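Local coordinates for enoyl-CoA hydratase/isomerase family protein (Ruegeria pomeroyi, PDB 3L3S), which probably acts as a hydro-lyase on acyl-CoA thioesters in fatty acid metabolism, as a member of the crotonase superfamily, at residues M97-A101 against Q121-D127; H102-P106 against L213-E218. One frame throughout, in Å; residues are numbered along the deposited sequence.

Overall arrangement
The end of helix 84-101 and the loop that leads from it to strand 107-111 carry the first halves of both contacts in unbroken succession: 97-101 serves contact 1 and 102-106 serves contact 2. Their partners follow in the same order, 121-127 from helix 118-124 and the turn beyond it, then 213-218 on helix 210-223, in the C-terminal part of the chain, so the two pairings interleave. Contact 1 lies about 3 Å from the centre of the chain and contact 2 about 14 Å from it, with about 13 Å between their own centres. They meet where Asp127 OD2 comes 3.4 Å from Pro106 CA. Contact 1 packs two core helices together; contact 2 joins the loop after the first to helix 210-223, and both reach the third subunit.

Contact 1: residues M97-A101 against Q121-D127; sequences MLDLA and QLMAACD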
HETATM    1  N   MSE B  97      15.834  15.212   2.038  1.00 25.29           N
HETATM    2  CA  MSE B  97      14.729  14.271   2.188  1.00 27.62           C
HETATM    3  C   MSE B  97      15.070  12.848   1.777  1.00 27.46           C
HETATM    4  O   MSE B  97      14.572  11.898   2.379  1.00 27.12           O
HETATM    5  CB  MSE B  97      13.505  14.769   1.428  1.00 30.76           C
HETATM    6  CG  MSE B  97      13.031  16.142   1.847  1.00 32.73           C
HETATM    7 SE   MSE B  97      12.454  16.207   3.672  1.00 41.54          SE
HETATM    8  CE  MSE B  97      12.109  18.126   3.824  1.00 39.05           C
ATOM      9  N   LEU B  98      15.980  12.721   0.809  1.00 29.77           N
ATOM     10  CA  LEU B  98      16.452  11.429   0.309  1.00 31.28           C
ATOM     11  C   LEU B  98      17.310  10.790   1.396  1.00 31.33           C
ATOM     12  O   LEU B  98      16.985   9.706   1.890  1.00 33.33           O
ATOM     13  CB  LEU B  98      17.292  11.615  -0.963  1.00 32.49           C
ATOM     14  CG  LEU B  98      16.928  10.886  -2.263  1.00 32.93           C
ATOM     15  CD1 LEU B  98      17.966  11.217  -3.342  1.00 33.06           C
ATOM     16  CD2 LEU B  98      16.827   9.377  -2.049  1.00 32.05           C
ATOM     17  N   ASP B  99      18.340  11.530   1.816  1.00 30.49           N
ATOM     18  CA  ASP B  99      19.289  11.135   2.869  1.00 29.69           C
ATOM     19  C   ASP B  99      18.612  10.771   4.197  1.00 27.69           C
ATOM     20  O   ASP B  99      19.090   9.897   4.913  1.00 26.52           O
ATOM     21  CB  ASP B  99      20.262  12.289   3.148  1.00 32.12           C
ATOM     22  CG  ASP B  99      21.514  12.245   2.295  1.00 35.12           C
ATOM     23  OD1 ASP B  99      21.579  11.500   1.285  1.00 39.62           O
ATOM     24  OD2 ASP B  99      22.453  12.982   2.653  1.00 36.57           O
ATOM     25  N   LEU B 100      17.525  11.481   4.514  1.00 26.99           N
ATOM     26  CA  LEU B 100      16.744  11.287   5.734  1.00 27.03           C
ATOM     27  C   LEU B 100      15.877  10.023   5.698  1.00 27.86           C
ATOM     28  O   LEU B 100      15.732   9.333   6.715  1.00 29.66           O
ATOM     29  CB  LEU B 100      15.892  12.539   6.015  1.00 25.68           C
ATOM     30  CG  LEU B 100      14.997  12.568   7.259  1.00 26.03           C
ATOM     31  CD1 LEU B 100      15.849  12.474   8.521  1.00 24.74           C
ATOM     32  CD2 LEU B 100      14.132  13.812   7.267  1.00 24.62           C
ATOM     33  N   ALA B 101      15.314   9.720   4.531  1.00 28.91           N
ATOM     34  CA  ALA B 101      14.484   8.529   4.374  1.00 30.84           C
ATOM     35  C   ALA B 101      15.351   7.283   4.249  1.00 31.10           C
ATOM     36  O   ALA B 101      14.968   6.223   4.741  1.00 32.84           O
ATOM     37  CB  ALA B 101      13.562   8.666   3.184  1.00 32.13           C
ATOM     38  N   GLN B 121       6.302  16.708   4.217  1.00 21.74           N
ATOM     39  CA  GLN B 121       7.330  15.886   3.570  1.00 22.88           C
ATOM     40  C   GLN B 121       8.408  15.452   4.574  1.00 21.29           C
ATOM     41  O   GLN B 121       8.791  14.283   4.593  1.00 23.85           O
ATOM     42  CB  GLN B 121       7.970  16.675   2.420  1.00 22.41           C
ATOM     43  CG  GLN B 121       9.155  16.022   1.721  1.00 23.58           C
ATOM     44  CD  GLN B 121       9.654  16.803   0.520  1.00 23.69           C
ATOM     45  OE1 GLN B 121       9.373  17.998   0.356  1.00 24.22           O
ATOM     46  NE2 GLN B 121      10.395  16.123  -0.338  1.00 25.21           N
ATOM     47  N   LEU B 122       8.857  16.396   5.409  1.00 19.06           N
ATOM     48  CA  LEU B 122       9.880  16.178   6.443  1.00 17.79           C
ATOM     49  C   LEU B 122       9.430  15.094   7.398  1.00 20.59           C
ATOM     50  O   LEU B 122      10.203  14.198   7.763  1.00 22.33           O
ATOM     51  CB  LEU B 122      10.123  17.471   7.238  1.00 16.47           C
ATOM     52  CG  LEU B 122      11.226  17.497   8.314  1.00 15.93           C
ATOM     53  CD1 LEU B 122      12.606  17.465   7.664  1.00 11.99           C
ATOM     54  CD2 LEU B 122      11.078  18.745   9.187  1.00 12.67           C
HETATM   55  N   MSE B 123       8.153  15.183   7.761  1.00 22.04           N
HETATM   56  CA  MSE B 123       7.501  14.245   8.655  1.00 23.97           C
HETATM   57  C   MSE B 123       7.357  12.894   7.933  1.00 21.80           C
HETATM   58  O   MSE B 123       7.714  11.857   8.482  1.00 21.07           O
HETATM   59  CB  MSE B 123       6.127  14.793   9.044  1.00 28.27           C
HETATM   60  CG  MSE B 123       5.500  14.100  10.216  1.00 36.59           C
HETATM   61 SE   MSE B 123       3.571  13.935  10.032  1.00 50.62          SE
HETATM   62  CE  MSE B 123       3.662  12.710   8.529  1.00 40.08           C
ATOM     63  N   ALA B 124       6.892  12.939   6.684  1.00 18.88           N
ATOM     64  CA  ALA B 124       6.708  11.748   5.862  1.00 18.05           C
ATOM     65  C   ALA B 124       8.016  11.021   5.557  1.00 19.08           C
ATOM     66  O   ALA B 124       8.010   9.807   5.405  1.00 20.32           O
ATOM     67  CB  ALA B 124       5.982  12.089   4.585  1.00 17.06           C
ATOM     68  N   ALA B 125       9.129  11.763   5.535  1.00 19.24           N
ATOM     69  CA  ALA B 125      10.465  11.205   5.276  1.00 17.48           C
ATOM     70  C   ALA B 125      11.043  10.490   6.500  1.00 17.50           C
ATOM     71  O   ALA B 125      11.988   9.712   6.381  1.00 19.32           O
ATOM     72  CB  ALA B 125      11.421  12.292   4.791  1.00 21.02           C
ATOM     73  N   CYS B 126      10.472  10.752   7.674  1.00 16.97           N
ATOM     74  CA  CYS B 126      10.914  10.087   8.901  1.00 15.94           C
ATOM     75  C   CYS B 126      10.350   8.659   8.934  1.00 15.64           C
ATOM     76  O   CYS B 126       9.319   8.394   8.314  1.00 16.17           O
ATOM     77  CB  CYS B 126      10.471  10.857  10.148  1.00 15.65           C
ATOM     78  SG  CYS B 126      11.275  12.474  10.386  1.00 18.52           S
ATOM     79  N   ASP B 127      11.045   7.742   9.611  1.00 16.31           N
ATOM     80  CA  ASP B 127      10.610   6.345   9.723  1.00 18.00           C
ATOM     81  C   ASP B 127       9.310   6.259  10.520  1.00 20.89           C
ATOM     82  O   ASP B 127       8.361   5.568  10.117  1.00 21.48           O
ATOM     83  CB  ASP B 127      11.680   5.489  10.404  1.00 19.52           C
ATOM     84  CG  ASP B 127      12.959   5.381   9.592  1.00 20.20           C
ATOM     85  OD1 ASP B 127      12.885   5.135   8.373  1.00 20.70           O
ATOM     86  OD2 ASP B 127      14.045   5.535  10.186  1.00 24.12           O
TER
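With CG beside the backbone N and a second bend at chi2 (-63°), the selenomethionine Met97 folds its chain across helix 118-124, crossing Leu122 at about a right angle; Leu100, its CG anti to the backbone N (chi1 -179°), brings CD2 against Leu122 and Ala125. The Met97 selenium lies 3.8 Å from Leu122 CA, and its CE carries on to Leu122 CD1. Farther back, Met97 CG sits 3.4 Å from Gln121 NE2, an amide nitrogen whose hydrogen bond goes to Tyr232 of the second subunit. Leu100 CD2 has Leu122 CD1 and Ala125 CB both at 4.0 Å, while Ile56 of strand 53-58 packs on Leu100 and Leu122. The small Ala125 lets the backbones close in: Ala101 CA approaches Ala125 O to 3.4 Å, a CA-H...O contact with 138° at the hydrogen. Beyond it the chain turns into strand 128-131, and Arg162 of the third subunit bonds to the carbonyls of Met123 and Cys126. Two helices, each leading into a neighbouring parallel strand (107-111 and 128-131), thus pack together beside the sheet, an arrangement belonging to the repeated beta-beta-alpha core of the crotonase fold.

Contact 2: residues H102-P106 against L213-E218; sequences HCPKP and LRRGLE
Pro104 O is the polar atom on which several groups of the helix converge: Leu217 CD1 packs tightly at 3.2 Å, and Arg214 CA makes a CA-H...O contact at 3.6 Å with 153° at the hydrogen. Leu217 CB and the Arg214 methylenes CB and CG also border this oxygen, so the carbonyl is pressed against one side of helix 210-223. At one end of the contact the ring of Pro104 lies alongside Glu218, its CG 3.6 Å from Glu218 OE2. At the other, Pro106 CG meets Leu213 CD2 at 3.9 Å and Leu217 CD1 nearly as closely; Leu205 of helix 194-207 and Leu169 of the third subunit extend this apolar patch.

Arg214 runs extended from CG to NE and crosses the long Lys105 chain. Lys105 CE stands 3.7 Å above one face of the guanidinium, offset toward its rim, and CG packs near NE. The two charged ends come within 4.1 Å, NZ to NH1, but each has acceptors elsewhere: Lys105 NZ the carbonyls of Ala45 and Val51, Arg214 NH2 the side chain of Gln210. With an alanine in place of Arg214, the Lys105 methylenes would probably lose their cover and Gln210 OE1 its guanidinium partner. Helix and loop are therefore joined by apolar packing and one CA-H...O contact, while outside acceptors probably make the closeness of two positive charges tolerable.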
ATOM      1  N   HIS B 102      16.533   7.437   3.643  1.00 31.44           N
ATOM      2  CA  HIS B 102      17.496   6.335   3.462  1.00 33.27           C
ATOM      3  C   HIS B 102      18.526   6.256   4.608  1.00 32.61           C
ATOM      4  O   HIS B 102      19.512   5.515   4.515  1.00 33.81           O
ATOM      5  CB  HIS B 102      18.244   6.457   2.122  1.00 34.48           C
ATOM      6  CG  HIS B 102      17.444   6.057   0.914  1.00 37.92           C
ATOM      7  ND1 HIS B 102      16.176   5.519   0.988  1.00 39.98           N
ATOM      8  CD2 HIS B 102      17.739   6.132  -0.406  1.00 38.36           C
ATOM      9  CE1 HIS B 102      15.725   5.283  -0.232  1.00 39.29           C
ATOM     10  NE2 HIS B 102      16.655   5.648  -1.097  1.00 39.23           N
ATOM     11  N   CYS B 103      18.287   7.007   5.685  1.00 31.20           N
ATOM     12  CA  CYS B 103      19.171   7.035   6.856  1.00 30.20           C
ATOM     13  C   CYS B 103      19.076   5.719   7.636  1.00 29.38           C
ATOM     14  O   CYS B 103      17.993   5.350   8.079  1.00 28.76           O
ATOM     15  CB  CYS B 103      18.802   8.215   7.763  1.00 31.05           C
ATOM     16  SG  CYS B 103      19.781   8.388   9.279  1.00 35.61           S
ATOM     17  N   PRO B 104      20.209   4.994   7.800  1.00 29.74           N
ATOM     18  CA  PRO B 104      20.280   3.712   8.522  1.00 28.56           C
ATOM     19  C   PRO B 104      19.792   3.778   9.970  1.00 26.88           C
ATOM     20  O   PRO B 104      19.272   2.794  10.484  1.00 27.59           O
ATOM     21  CB  PRO B 104      21.765   3.374   8.470  1.00 27.41           C
ATOM     22  CG  PRO B 104      22.203   3.996   7.209  1.00 30.06           C
ATOM     23  CD  PRO B 104      21.539   5.332   7.261  1.00 29.27           C
ATOM     24  N   LYS B 105      19.974   4.938  10.608  1.00 24.84           N
ATOM     25  CA  LYS B 105      19.556   5.179  11.994  1.00 24.53           C
ATOM     26  C   LYS B 105      18.096   5.644  12.028  1.00 23.04           C
ATOM     27  O   LYS B 105      17.685   6.418  11.160  1.00 23.99           O
ATOM     28  CB  LYS B 105      20.478   6.217  12.648  1.00 24.62           C
ATOM     29  CG  LYS B 105      21.884   5.690  12.820  1.00 25.73           C
ATOM     30  CD  LYS B 105      22.865   6.702  13.324  1.00 27.36           C
ATOM     31  CE  LYS B 105      24.281   6.192  13.055  1.00 28.89           C
ATOM     32  NZ  LYS B 105      25.308   7.043  13.692  1.00 30.48           N
ATOM     33  N   PRO B 106      17.286   5.148  12.993  1.00 20.92           N
ATOM     34  CA  PRO B 106      15.866   5.529  13.111  1.00 20.28           C
ATOM     35  C   PRO B 106      15.597   7.016  13.269  1.00 20.04           C
ATOM     36  O   PRO B 106      16.283   7.702  14.020  1.00 18.69           O
ATOM     37  CB  PRO B 106      15.403   4.774  14.351  1.00 19.31           C
ATOM     38  CG  PRO B 106      16.256   3.577  14.364  1.00 21.62           C
ATOM     39  CD  PRO B 106      17.617   4.134  14.014  1.00 21.21           C
ATOM     40  N   LEU B 213      20.302  -3.471  13.959  1.00 26.79           N
ATOM     41  CA  LEU B 213      19.235  -2.471  13.841  1.00 26.69           C
ATOM     42  C   LEU B 213      19.427  -1.640  12.579  1.00 26.01           C
ATOM     43  O   LEU B 213      18.483  -1.459  11.812  1.00 25.62           O
ATOM     44  CB  LEU B 213      19.256  -1.530  15.057  1.00 28.64           C
ATOM     45  CG  LEU B 213      18.071  -0.740  15.634  1.00 29.15           C
ATOM     46  CD1 LEU B 213      18.641   0.418  16.428  1.00 29.66           C
ATOM     47  CD2 LEU B 213      17.115  -0.209  14.595  1.00 28.94           C
ATOM     48  N   ARG B 214      20.638  -1.112  12.401  1.00 26.80           N
ATOM     49  CA  ARG B 214      20.973  -0.271  11.248  1.00 28.56           C
ATOM     50  C   ARG B 214      21.006  -1.047   9.954  1.00 27.77           C
ATOM     51  O   ARG B 214      20.449  -0.600   8.951  1.00 26.32           O
ATOM     52  CB  ARG B 214      22.289   0.455  11.474  1.00 30.68           C
ATOM     53  CG  ARG B 214      22.151   1.495  12.546  1.00 33.75           C
ATOM     54  CD  ARG B 214      23.468   1.923  13.104  1.00 37.12           C
ATOM     55  NE  ARG B 214      23.262   2.490  14.429  1.00 40.45           N
ATOM     56  CZ  ARG B 214      24.218   3.019  15.178  1.00 41.61           C
ATOM     57  NH1 ARG B 214      25.472   3.068  14.736  1.00 40.20           N
ATOM     58  NH2 ARG B 214      23.914   3.488  16.382  1.00 42.29           N
ATOM     59  N   ARG B 215      21.579  -2.249  10.019  1.00 27.11           N
ATOM     60  CA  ARG B 215      21.669  -3.147   8.872  1.00 26.55           C
ATOM     61  C   ARG B 215      20.241  -3.606   8.519  1.00 23.71           C
ATOM     62  O   ARG B 215      19.872  -3.658   7.353  1.00 22.52           O
ATOM     63  CB  ARG B 215      22.553  -4.345   9.227  1.00 30.97           C
ATOM     64  CG  ARG B 215      23.027  -5.185   8.058  1.00 38.52           C
ATOM     65  CD  ARG B 215      24.251  -4.608   7.365  1.00 42.51           C
ATOM     66  NE  ARG B 215      24.551  -5.362   6.148  1.00 46.72           N
ATOM     67  CZ  ARG B 215      24.268  -4.946   4.914  1.00 48.36           C
ATOM     68  NH1 ARG B 215      23.680  -3.772   4.714  1.00 48.83           N
ATOM     69  NH2 ARG B 215      24.552  -5.719   3.875  1.00 47.10           N
ATOM     70  N   GLY B 216      19.426  -3.820   9.552  1.00 21.29           N
ATOM     71  CA  GLY B 216      18.047  -4.250   9.381  1.00 20.21           C
ATOM     72  C   GLY B 216      17.126  -3.207   8.772  1.00 21.29           C
ATOM     73  O   GLY B 216      16.282  -3.535   7.934  1.00 19.58           O
ATOM     74  N   LEU B 217      17.313  -1.951   9.179  1.00 20.76           N
ATOM     75  CA  LEU B 217      16.523  -0.831   8.667  1.00 21.43           C
ATOM     76  C   LEU B 217      16.912  -0.534   7.227  1.00 20.67           C
ATOM     77  O   LEU B 217      16.046  -0.306   6.384  1.00 20.96           O
ATOM     78  CB  LEU B 217      16.748   0.435   9.500  1.00 20.58           C
ATOM     79  CG  LEU B 217      15.544   1.277   9.955  1.00 22.52           C
ATOM     80  CD1 LEU B 217      16.071   2.573  10.499  1.00 22.50           C
ATOM     81  CD2 LEU B 217      14.503   1.572   8.865  1.00 22.02           C
ATOM     82  N   GLU B 218      18.217  -0.560   6.958  1.00 22.34           N
ATOM     83  CA  GLU B 218      18.760  -0.293   5.630  1.00 24.23           C
ATOM     84  C   GLU B 218      18.264  -1.320   4.620  1.00 23.44           C
ATOM     85  O   GLU B 218      17.780  -0.954   3.547  1.00 25.58           O
ATOM     86  CB  GLU B 218      20.286  -0.270   5.676  1.00 28.18           C
ATOM     87  CG  GLU B 218      20.956   0.270   4.427  1.00 34.17           C
ATOM     88  CD  GLU B 218      22.377   0.717   4.689  1.00 39.83           C
ATOM     89  OE1 GLU B 218      23.176  -0.093   5.216  1.00 41.48           O
ATOM     90  OE2 GLU B 218      22.688   1.889   4.385  1.00 43.61           O
TER